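Local coordinates for protein heme oxygenase (Leptospira interrogans, PDB 5KZL) that probably catalyses the oxidative, ring-opening degradation of heme, which it binds in a pocket of a mostly helical fold, at residues V131-L134 against G135-S138; D169-G172 against F173-Y177. The protein carries 1 engineered substitution. One frame throughout, in Å; residues are numbered along the deposited sequence.

Interaction 1. Residues V131-L134 against G135-S138. With HEM (protoporphyrin IX containing Fe), chain B.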
ATOM      1  N   VAL A 131      -3.751  -5.445   1.305  1.00  4.85           N
ATOM      2  CA  VAL A 131      -2.371  -5.642   0.867  1.00  4.17           C
ATOM      3  C   VAL A 131      -1.537  -4.412   1.120  1.00  6.31           C
ATOM      4  O   VAL A 131      -0.495  -4.528   1.746  1.00  7.08           O
ATOM      5  CB  VAL A 131      -2.242  -6.162  -0.591  1.00  6.57           C
ATOM      6  CG1 VAL A 131      -0.779  -6.303  -0.981  1.00  5.71           C
ATOM      7  CG2 VAL A 131      -2.954  -7.501  -0.751  1.00  6.05           C
ATOM      8  N   ARG A 132      -1.995  -3.247   0.663  1.00  4.52           N
ATOM      9  CA  ARG A 132      -1.256  -2.012   0.904  1.00  4.09           C
ATOM     10  C   ARG A 132      -1.430  -1.448   2.349  1.00  7.30           C
ATOM     11  O   ARG A 132      -0.437  -1.371   3.061  1.00  6.19           O
ATOM     12  CB  ARG A 132      -1.552  -0.934  -0.175  1.00  4.28           C
ATOM     13  CG  ARG A 132      -0.873  -1.195  -1.555  1.00  5.37           C
ATOM     14  CD  ARG A 132       0.624  -1.613  -1.562  1.00 11.11           C
ATOM     15  NE  ARG A 132       1.466  -0.834  -0.641  1.00 10.31           N
ATOM     16  CZ  ARG A 132       2.748  -1.062  -0.362  1.00 15.15           C
ATOM     17  NH1 ARG A 132       3.412  -2.042  -0.977  1.00  7.84           N
ATOM     18  NH2 ARG A 132       3.377  -0.323   0.544  1.00  5.63           N
ATOM     19  N   TYR A 133      -2.638  -1.026   2.774  1.00  5.04           N
ATOM     20  CA  TYR A 133      -2.763  -0.364   4.094  1.00  5.37           C
ATOM     21  C   TYR A 133      -2.461  -1.216   5.289  1.00  9.02           C
ATOM     22  O   TYR A 133      -1.797  -0.721   6.202  1.00  7.59           O
ATOM     23  CB  TYR A 133      -4.132   0.262   4.293  1.00  6.49           C
ATOM     24  CG  TYR A 133      -4.506   1.326   3.291  1.00  8.08           C
ATOM     25  CD1 TYR A 133      -3.600   2.331   2.932  1.00  8.86           C
ATOM     26  CD2 TYR A 133      -5.792   1.393   2.774  1.00  9.33           C
ATOM     27  CE1 TYR A 133      -3.960   3.338   2.035  1.00 10.34           C
ATOM     28  CE2 TYR A 133      -6.168   2.401   1.890  1.00  9.66           C
ATOM     29  CZ  TYR A 133      -5.250   3.371   1.526  1.00 14.09           C
ATOM     30  OH  TYR A 133      -5.630   4.335   0.635  1.00 12.57           O
ATOM     31  N   LEU A 134      -2.943  -2.486   5.331  1.00  8.14           N
ATOM     32  CA  LEU A 134      -2.616  -3.255   6.537  1.00  7.10           C
ATOM     33  C   LEU A 134      -1.103  -3.533   6.605  1.00  8.93           C
ATOM     34  O   LEU A 134      -0.536  -3.484   7.692  1.00  9.40           O
ATOM     35  CB  LEU A 134      -3.489  -4.531   6.715  1.00  6.78           C
ATOM     36  CG  LEU A 134      -3.327  -5.256   8.063  1.00 11.27           C
ATOM     37  CD1 LEU A 134      -3.540  -4.321   9.275  1.00 11.26           C
ATOM     38  CD2 LEU A 134      -4.211  -6.477   8.134  1.00 11.62           C
ATOM     39  N   GLY A 135      -0.462  -3.703   5.445  1.00  6.04           N
ATOM     40  CA  GLY A 135       0.992  -3.858   5.354  1.00  5.23           C
ATOM     41  C   GLY A 135       1.712  -2.610   5.834  1.00  6.96           C
ATOM     42  O   GLY A 135       2.661  -2.700   6.621  1.00  6.70           O
ATOM     43  N   ASP A 136       1.225  -1.428   5.399  1.00  4.82           N
ATOM     44  CA  ASP A 136       1.804  -0.120   5.776  1.00  4.51           C
ATOM     45  C   ASP A 136       1.699   0.100   7.287  1.00 10.60           C
ATOM     46  O   ASP A 136       2.668   0.487   7.936  1.00 10.16           O
ATOM     47  CB  ASP A 136       1.080   1.037   5.089  1.00  5.16           C
ATOM     48  CG  ASP A 136       1.146   1.081   3.579  1.00  9.58           C
ATOM     49  OD1 ASP A 136       2.107   0.524   3.006  1.00  7.38           O
ATOM     50  OD2 ASP A 136       0.253   1.699   2.976  1.00  9.53           O
ATOM     51  N   LEU A 137       0.524  -0.158   7.843  1.00  8.54           N
ATOM     52  CA  LEU A 137       0.350  -0.009   9.282  1.00  9.74           C
ATOM     53  C   LEU A 137       1.230  -1.008  10.061  1.00 12.92           C
ATOM     54  O   LEU A 137       1.823  -0.627  11.072  1.00 12.26           O
ATOM     55  CB  LEU A 137      -1.123  -0.183   9.656  1.00 11.25           C
ATOM     56  CG  LEU A 137      -1.514   0.369  11.028  1.00 17.95           C
ATOM     57  CD1 LEU A 137      -1.194   1.848  11.154  1.00 19.13           C
ATOM     58  CD2 LEU A 137      -2.966   0.144  11.280  1.00 21.69           C
ATOM     59  N   SER A 138       1.352  -2.263   9.564  1.00  7.81           N
ATOM     60  CA  SER A 138       2.149  -3.296  10.230  1.00  7.49           C
ATOM     61  C   SER A 138       3.659  -3.055  10.176  1.00 11.05           C
ATOM     62  O   SER A 138       4.343  -3.301  11.164  1.00 10.71           O
ATOM     63  CB  SER A 138       1.795  -4.684   9.706  1.00  9.80           C
ATOM     64  OG  SER A 138       0.392  -4.880   9.787  1.00 16.45           O
TER
HETATM   65  CHA HEM B 301       2.694  -7.655   7.611  0.50  7.70           C
HETATM   66  CHB HEM B 301       2.113  -6.428   3.068  0.50  7.40           C
HETATM   67  CHC HEM B 301       6.860  -6.026   2.677  0.50  7.47           C
HETATM   68  CHD HEM B 301       7.265  -6.355   7.321  0.50  7.82           C
HETATM   69  C1A HEM B 301       2.141  -7.347   6.416  0.50  7.25           C
HETATM   70  C2A HEM B 301       0.743  -7.482   6.131  0.50  7.66           C
HETATM   71  C3A HEM B 301       0.594  -7.162   4.848  0.50  7.59           C
HETATM   72  C4A HEM B 301       1.847  -6.812   4.345  0.50  7.05           C
HETATM   73  CMA HEM B 301      -0.666  -7.115   4.078  0.50  8.90           C
HETATM   74  CAA HEM B 301      -0.356  -7.896   7.078  0.50  9.05           C
HETATM   75  CBA HEM B 301      -0.426  -9.425   7.293  0.50 10.37           C
HETATM   76  CGA HEM B 301      -1.611  -9.769   8.094  0.50 11.54           C
HETATM   77  O1A HEM B 301      -2.471 -10.460   7.639  0.50 12.80           O
HETATM   78  O2A HEM B 301      -1.690  -9.318   9.225  0.50 12.46           O
HETATM   79  C1B HEM B 301       3.374  -6.226   2.534  0.50  6.98           C
HETATM   80  C2B HEM B 301       3.625  -5.976   1.123  0.50  7.10           C
HETATM   81  C3B HEM B 301       4.966  -5.870   1.039  0.50  7.33           C
HETATM   82  C4B HEM B 301       5.513  -6.066   2.390  0.50  6.92           C
HETATM   83  CMB HEM B 301       2.640  -5.820   0.015  0.50  8.75           C
HETATM   84  CAB HEM B 301       5.793  -5.636  -0.077  0.50  8.42           C
HETATM   85  CBB HEM B 301       5.237  -5.773  -1.169  0.50 15.73           C
HETATM   86  C1C HEM B 301       7.418  -5.921   3.901  0.50  6.81           C
HETATM   87  C2C HEM B 301       8.728  -5.452   4.198  0.50  7.42           C
HETATM   88  C3C HEM B 301       8.822  -5.543   5.536  0.50  7.49           C
HETATM   89  C4C HEM B 301       7.567  -6.031   6.048  0.50  7.13           C
HETATM   90  CMC HEM B 301       9.774  -4.951   3.203  0.50  8.85           C
HETATM   91  CAC HEM B 301      10.002  -5.187   6.290  0.50  8.40           C
HETATM   92  CBC HEM B 301       9.920  -4.920   7.529  0.50 10.37           C
HETATM   93  C1D HEM B 301       6.056  -6.846   7.769  0.50  7.39           C
HETATM   94  C2D HEM B 301       5.818  -7.244   9.180  0.50  7.80           C
HETATM   95  C3D HEM B 301       4.552  -7.567   9.256  0.50  7.86           C
HETATM   96  C4D HEM B 301       4.007  -7.398   7.901  0.50  7.35           C
HETATM   97  CMD HEM B 301       6.804  -7.203  10.295  0.50  9.42           C
HETATM   98  CAD HEM B 301       3.851  -8.073  10.487  0.50  8.90           C
HETATM   99  CBD HEM B 301       3.549  -7.019  11.486  0.50  9.98           C
HETATM  100  CGD HEM B 301       2.831  -7.537  12.690  0.50 11.10           C
HETATM  101  O1D HEM B 301       2.298  -8.581  12.682  0.50 11.65           O
HETATM  102  O2D HEM B 301       2.802  -6.836  13.655  0.50 12.02           O
HETATM  103  NA  HEM B 301       2.743  -6.971   5.283  0.50  7.11           N
HETATM  104  NB  HEM B 301       4.515  -6.293   3.129  0.50  6.63           N
HETATM  105  NC  HEM B 301       6.804  -6.252   5.014  0.50  6.87           N
HETATM  106  ND  HEM B 301       4.941  -6.956   7.078  0.50  7.03           N
HETATM  107 FE   HEM B 301       4.753  -6.647   5.168  0.50  6.93          FE
HETATM  108  O   HOH W   1       4.531  -4.418   5.584  1.00 13.57           O
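The R132 guanidinium and the D136 carboxylate meet at an oblique slant, their planes 50° apart, while the two side chains cross at about a right angle. R132 NH2 bonds to the syn lone pair of D136 OD1 at 2.9 Å, a salt bridge; the oxygen lies 33° out of the guanidinium plane and the bond is clearly bent, 131° at the hydrogen. The arginine chain, bent at chi2 and chi3, curls back to make this possible. Y55, on helix 41-64, holds both groups, taking a bond from R132 NE and pairing its OH with D136 OD2. The Y133 ring is also oblique to D136, with Y133 CD1 3.9 Å from D136 OD2, and Y133 OH bonds to E59. This turn belongs to the distal heme helix of the heme oxygenase fold and holds the start (GDLS) of the family's GDLSGG sequence. G135 brings its bare backbone onto the porphyrin, CA 3.2 Å from HEM C4A, and G135 O accepts at 2.7 Å from the water that ligates the iron. At the far end, L134 O takes two bonds from S138, one from N (2.9 Å) and one from OG (2.7 Å), arriving on opposite faces of its carbonyl plane. S138 CB packs at 3.4 Å against HEM CBD, a methylene carbon of a propionate arm.

Interaction 2. Residues D169-G172 against F173-Y177. With HEM (protoporphyrin IX containing Fe), chain B.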
ATOM      1  N   ASP A 169      -3.020   4.853  18.458  1.00 13.78           N
ATOM      2  CA  ASP A 169      -2.878   3.473  18.944  1.00 12.30           C
ATOM      3  C   ASP A 169      -2.799   2.540  17.732  1.00 12.50           C
ATOM      4  O   ASP A 169      -3.811   1.994  17.301  1.00 10.58           O
ATOM      5  CB  ASP A 169      -4.075   3.101  19.849  1.00 13.73           C
ATOM      6  CG  ASP A 169      -4.091   1.677  20.377  1.00 14.39           C
ATOM      7  OD1 ASP A 169      -3.060   0.972  20.229  1.00 12.81           O
ATOM      8  OD2 ASP A 169      -5.147   1.252  20.903  1.00 16.07           O
ATOM      9  N   ILE A 170      -1.597   2.335  17.205  1.00  9.21           N
ATOM     10  CA  ILE A 170      -1.382   1.502  16.019  1.00  9.30           C
ATOM     11  C   ILE A 170      -1.861   0.070  16.231  1.00 11.07           C
ATOM     12  O   ILE A 170      -2.562  -0.470  15.365  1.00  9.26           O
ATOM     13  CB  ILE A 170       0.110   1.567  15.560  1.00 13.28           C
ATOM     14  CG1 ILE A 170       0.496   3.016  15.175  1.00 14.82           C
ATOM     15  CG2 ILE A 170       0.382   0.592  14.385  1.00 14.14           C
ATOM     16  CD1 ILE A 170       2.008   3.308  15.163  1.00 25.47           C
ATOM     17  N   ASN A 171      -1.476  -0.544  17.381  1.00  9.80           N
ATOM     18  CA  ASN A 171      -1.843  -1.922  17.739  0.50  9.42           C
ATOM     19  C   ASN A 171      -3.358  -2.082  17.789  1.00 12.27           C
ATOM     20  O   ASN A 171      -3.905  -3.016  17.223  1.00 10.72           O
ATOM     21  CB  ASN A 171      -1.199  -2.325  19.073  0.50 11.09           C
ATOM     22  CG  ASN A 171      -1.369  -3.782  19.432  0.50 22.51           C
ATOM     23  OD1 ASN A 171      -0.871  -4.679  18.744  0.50 14.56           O
ATOM     24  ND2 ASN A 171      -2.030  -4.046  20.555  0.50 12.40           N
ATOM     25  N   GLY A 172      -4.030  -1.127  18.449  1.00 10.05           N
ATOM     26  CA  GLY A 172      -5.486  -1.147  18.557  1.00 10.24           C
ATOM     27  C   GLY A 172      -6.150  -0.997  17.199  1.00 12.77           C
ATOM     28  O   GLY A 172      -7.128  -1.698  16.907  1.00 11.53           O
ATOM     29  N   PHE A 173      -5.597  -0.114  16.329  1.00  8.02           N
ATOM     30  CA  PHE A 173      -6.131   0.103  14.984  1.00  7.47           C
ATOM     31  C   PHE A 173      -5.964  -1.125  14.093  1.00 10.82           C
ATOM     32  O   PHE A 173      -6.889  -1.469  13.367  1.00  8.17           O
ATOM     33  CB  PHE A 173      -5.492   1.325  14.315  1.00  8.99           C
ATOM     34  CG  PHE A 173      -6.300   1.873  13.160  1.00  9.52           C
ATOM     35  CD1 PHE A 173      -6.218   1.299  11.894  1.00 11.14           C
ATOM     36  CD2 PHE A 173      -7.136   2.969  13.336  1.00 12.44           C
ATOM     37  CE1 PHE A 173      -6.971   1.805  10.829  1.00 11.65           C
ATOM     38  CE2 PHE A 173      -7.899   3.469  12.270  1.00 14.43           C
ATOM     39  CZ  PHE A 173      -7.788   2.903  11.022  1.00 11.55           C
ATOM     40  N   LYS A 174      -4.805  -1.809  14.159  1.00  8.75           N
ATOM     41  CA  LYS A 174      -4.579  -3.034  13.383  1.00  8.82           C
ATOM     42  C   LYS A 174      -5.633  -4.082  13.748  1.00 12.10           C
ATOM     43  O   LYS A 174      -6.196  -4.712  12.854  1.00 10.17           O
ATOM     44  CB  LYS A 174      -3.187  -3.606  13.679  1.00 10.91           C
ATOM     45  CG  LYS A 174      -2.028  -2.886  12.972  1.00  7.99           C
ATOM     46  CD  LYS A 174      -0.679  -3.186  13.621  1.00 18.09           C
ATOM     47  CE  LYS A 174      -0.256  -4.635  13.678  1.00 19.21           C
ATOM     48  NZ  LYS A 174       0.957  -4.814  14.538  1.00 15.87           N
ATOM     49  N   GLN A 175      -5.924  -4.232  15.066  1.00  9.48           N
ATOM     50  CA  GLN A 175      -6.916  -5.181  15.576  1.00  9.78           C
ATOM     51  C   GLN A 175      -8.299  -4.812  15.064  1.00 13.07           C
ATOM     52  O   GLN A 175      -9.005  -5.673  14.527  1.00 11.79           O
ATOM     53  CB  GLN A 175      -6.908  -5.222  17.123  1.00 11.35           C
ATOM     54  CG  GLN A 175      -5.629  -5.832  17.708  1.00 19.97           C
ATOM     55  CD  GLN A 175      -5.463  -5.625  19.198  1.00 30.11           C
ATOM     56  OE1 GLN A 175      -6.137  -4.807  19.840  1.00 27.72           O
ATOM     57  NE2 GLN A 175      -4.507  -6.327  19.770  1.00 20.98           N
ATOM     58  N   ASN A 176      -8.647  -3.505  15.153  1.00  8.52           N
ATOM     59  CA  ASN A 176      -9.923  -2.963  14.709  1.00  8.82           C
ATOM     60  C   ASN A 176     -10.090  -3.158  13.203  1.00 10.97           C
ATOM     61  O   ASN A 176     -11.183  -3.483  12.753  1.00 10.06           O
ATOM     62  CB  ASN A 176     -10.038  -1.497  15.092  1.00 13.24           C
ATOM     63  CG  ASN A 176     -10.254  -1.243  16.565  1.00 28.19           C
ATOM     64  OD1 ASN A 176     -10.263  -2.155  17.396  1.00 20.59           O
ATOM     65  ND2 ASN A 176     -10.423   0.019  16.915  1.00 23.06           N
ATOM     66  N   TYR A 177      -8.998  -3.009  12.439  1.00  7.45           N
ATOM     67  CA  TYR A 177      -8.977  -3.235  10.999  1.00  6.29           C
ATOM     68  C   TYR A 177      -9.296  -4.701  10.672  1.00 10.86           C
ATOM     69  O   TYR A 177     -10.097  -4.957   9.771  1.00 10.50           O
ATOM     70  CB  TYR A 177      -7.623  -2.807  10.383  1.00  7.89           C
ATOM     71  CG  TYR A 177      -7.596  -2.947   8.878  1.00  8.28           C
ATOM     72  CD1 TYR A 177      -7.262  -4.159   8.279  1.00  8.67           C
ATOM     73  CD2 TYR A 177      -7.984  -1.890   8.052  1.00  8.43           C
ATOM     74  CE1 TYR A 177      -7.324  -4.323   6.896  1.00  7.66           C
ATOM     75  CE2 TYR A 177      -8.017  -2.034   6.665  1.00  8.24           C
ATOM     76  CZ  TYR A 177      -7.712  -3.263   6.099  1.00 11.13           C
ATOM     77  OH  TYR A 177      -7.715  -3.432   4.754  1.00  9.68           O
TER
HETATM   78  CHA HEM B 301       2.694  -7.655   7.611  0.50  7.70           C
HETATM   79  CHB HEM B 301       2.113  -6.428   3.068  0.50  7.40           C
HETATM   80  CHC HEM B 301       6.860  -6.026   2.677  0.50  7.47           C
HETATM   81  CHD HEM B 301       7.265  -6.355   7.321  0.50  7.82           C
HETATM   82  C1A HEM B 301       2.141  -7.347   6.416  0.50  7.25           C
HETATM   83  C2A HEM B 301       0.743  -7.482   6.131  0.50  7.66           C
HETATM   84  C3A HEM B 301       0.594  -7.162   4.848  0.50  7.59           C
HETATM   85  C4A HEM B 301       1.847  -6.812   4.345  0.50  7.05           C
HETATM   86  CMA HEM B 301      -0.666  -7.115   4.078  0.50  8.90           C
HETATM   87  CAA HEM B 301      -0.356  -7.896   7.078  0.50  9.05           C
HETATM   88  CBA HEM B 301      -0.426  -9.425   7.293  0.50 10.37           C
HETATM   89  CGA HEM B 301      -1.611  -9.769   8.094  0.50 11.54           C
HETATM   90  O1A HEM B 301      -2.471 -10.460   7.639  0.50 12.80           O
HETATM   91  O2A HEM B 301      -1.690  -9.318   9.225  0.50 12.46           O
HETATM   92  C1B HEM B 301       3.374  -6.226   2.534  0.50  6.98           C
HETATM   93  C2B HEM B 301       3.625  -5.976   1.123  0.50  7.10           C
HETATM   94  C3B HEM B 301       4.966  -5.870   1.039  0.50  7.33           C
HETATM   95  C4B HEM B 301       5.513  -6.066   2.390  0.50  6.92           C
HETATM   96  CMB HEM B 301       2.640  -5.820   0.015  0.50  8.75           C
HETATM   97  CAB HEM B 301       5.793  -5.636  -0.077  0.50  8.42           C
HETATM   98  CBB HEM B 301       5.237  -5.773  -1.169  0.50 15.73           C
HETATM   99  C1C HEM B 301       7.418  -5.921   3.901  0.50  6.81           C
HETATM  100  C2C HEM B 301       8.728  -5.452   4.198  0.50  7.42           C
HETATM  101  C3C HEM B 301       8.822  -5.543   5.536  0.50  7.49           C
HETATM  102  C4C HEM B 301       7.567  -6.031   6.048  0.50  7.13           C
HETATM  103  CMC HEM B 301       9.774  -4.951   3.203  0.50  8.85           C
HETATM  104  CAC HEM B 301      10.002  -5.187   6.290  0.50  8.40           C
HETATM  105  CBC HEM B 301       9.920  -4.920   7.529  0.50 10.37           C
HETATM  106  C1D HEM B 301       6.056  -6.846   7.769  0.50  7.39           C
HETATM  107  C2D HEM B 301       5.818  -7.244   9.180  0.50  7.80           C
HETATM  108  C3D HEM B 301       4.552  -7.567   9.256  0.50  7.86           C
HETATM  109  C4D HEM B 301       4.007  -7.398   7.901  0.50  7.35           C
HETATM  110  CMD HEM B 301       6.804  -7.203  10.295  0.50  9.42           C
HETATM  111  CAD HEM B 301       3.851  -8.073  10.487  0.50  8.90           C
HETATM  112  CBD HEM B 301       3.549  -7.019  11.486  0.50  9.98           C
HETATM  113  CGD HEM B 301       2.831  -7.537  12.690  0.50 11.10           C
HETATM  114  O1D HEM B 301       2.298  -8.581  12.682  0.50 11.65           O
HETATM  115  O2D HEM B 301       2.802  -6.836  13.655  0.50 12.02           O
HETATM  116  NA  HEM B 301       2.743  -6.971   5.283  0.50  7.11           N
HETATM  117  NB  HEM B 301       4.515  -6.293   3.129  0.50  6.63           N
HETATM  118  NC  HEM B 301       6.804  -6.252   5.014  0.50  6.87           N
HETATM  119  ND  HEM B 301       4.941  -6.956   7.078  0.50  7.03           N
HETATM  120 FE   HEM B 301       4.753  -6.647   5.168  0.50  6.93          FE
HETATM  121  O   HOH W   1       4.531  -4.418   5.584  1.00 13.57           O
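Residues 169-177 comprise the N-cap and first turns of helix 170-183, a local contact at the protein surface that begins with a helix cap and reaches the heme through one lysine. D169 is the N-cap: its OD1 accepts from G172 N at 2.9 Å, the donor standing 60° above the carboxylate plane, and its backbone O accepts a hydrogen bond from F173 N. The following bonds are regular i to i+4 ones, K174 N to I170 O and N176 N to G172 O among them. F173 turns its ring away from the D169 end of the turn and against F76, edge to face, while its CB stays 3.5 Å from D169 O. The K174 side chain passes at a slant over that of I170, with K174 CG 3.4 Å from I170 O and K174 CD 4.0 Å from I170 CG2. Its CG sits beside the backbone N (chi1 -78°), and a bend at chi3 (59°) swings the ammonium toward the heme edge, where K174 NZ donates to propionate oxygen HEM O2D at 2.9 Å. Farther along the helix, Y177 OH is hydrogen-bonded to S129 OG, tying this helix to helix 125-151. The two charged groups play different parts: the D169 carboxylate probably suits the positive end of the helix dipole, whereas the K174 ammonium probably balances the propionate charge and helps hold the heme in its orientation.

Interactions 1 and 2 lie on consecutive helices, 125-151 and 170-183, with centres about 11 Å apart, and touch through apolar side chains. L137 of the first fits against three residues of the second: its CD2 comes within 3.5 Å of F173 CD1 and 3.6 Å of K174 CG, and its CD1 within 3.8 Å of I170 CG2. L134 CD2 extends the seam to Y177 CD1, 3.8 Å away. Both contacts act on one heme at different places. Residues 131-138 pack on part of the distal face and bond the iron-bound water through G135 O, whereas 169-177 reach only the end of a propionate, the same arm that S138 packs against. Y130 and R15 also hydrogen-bond the heme.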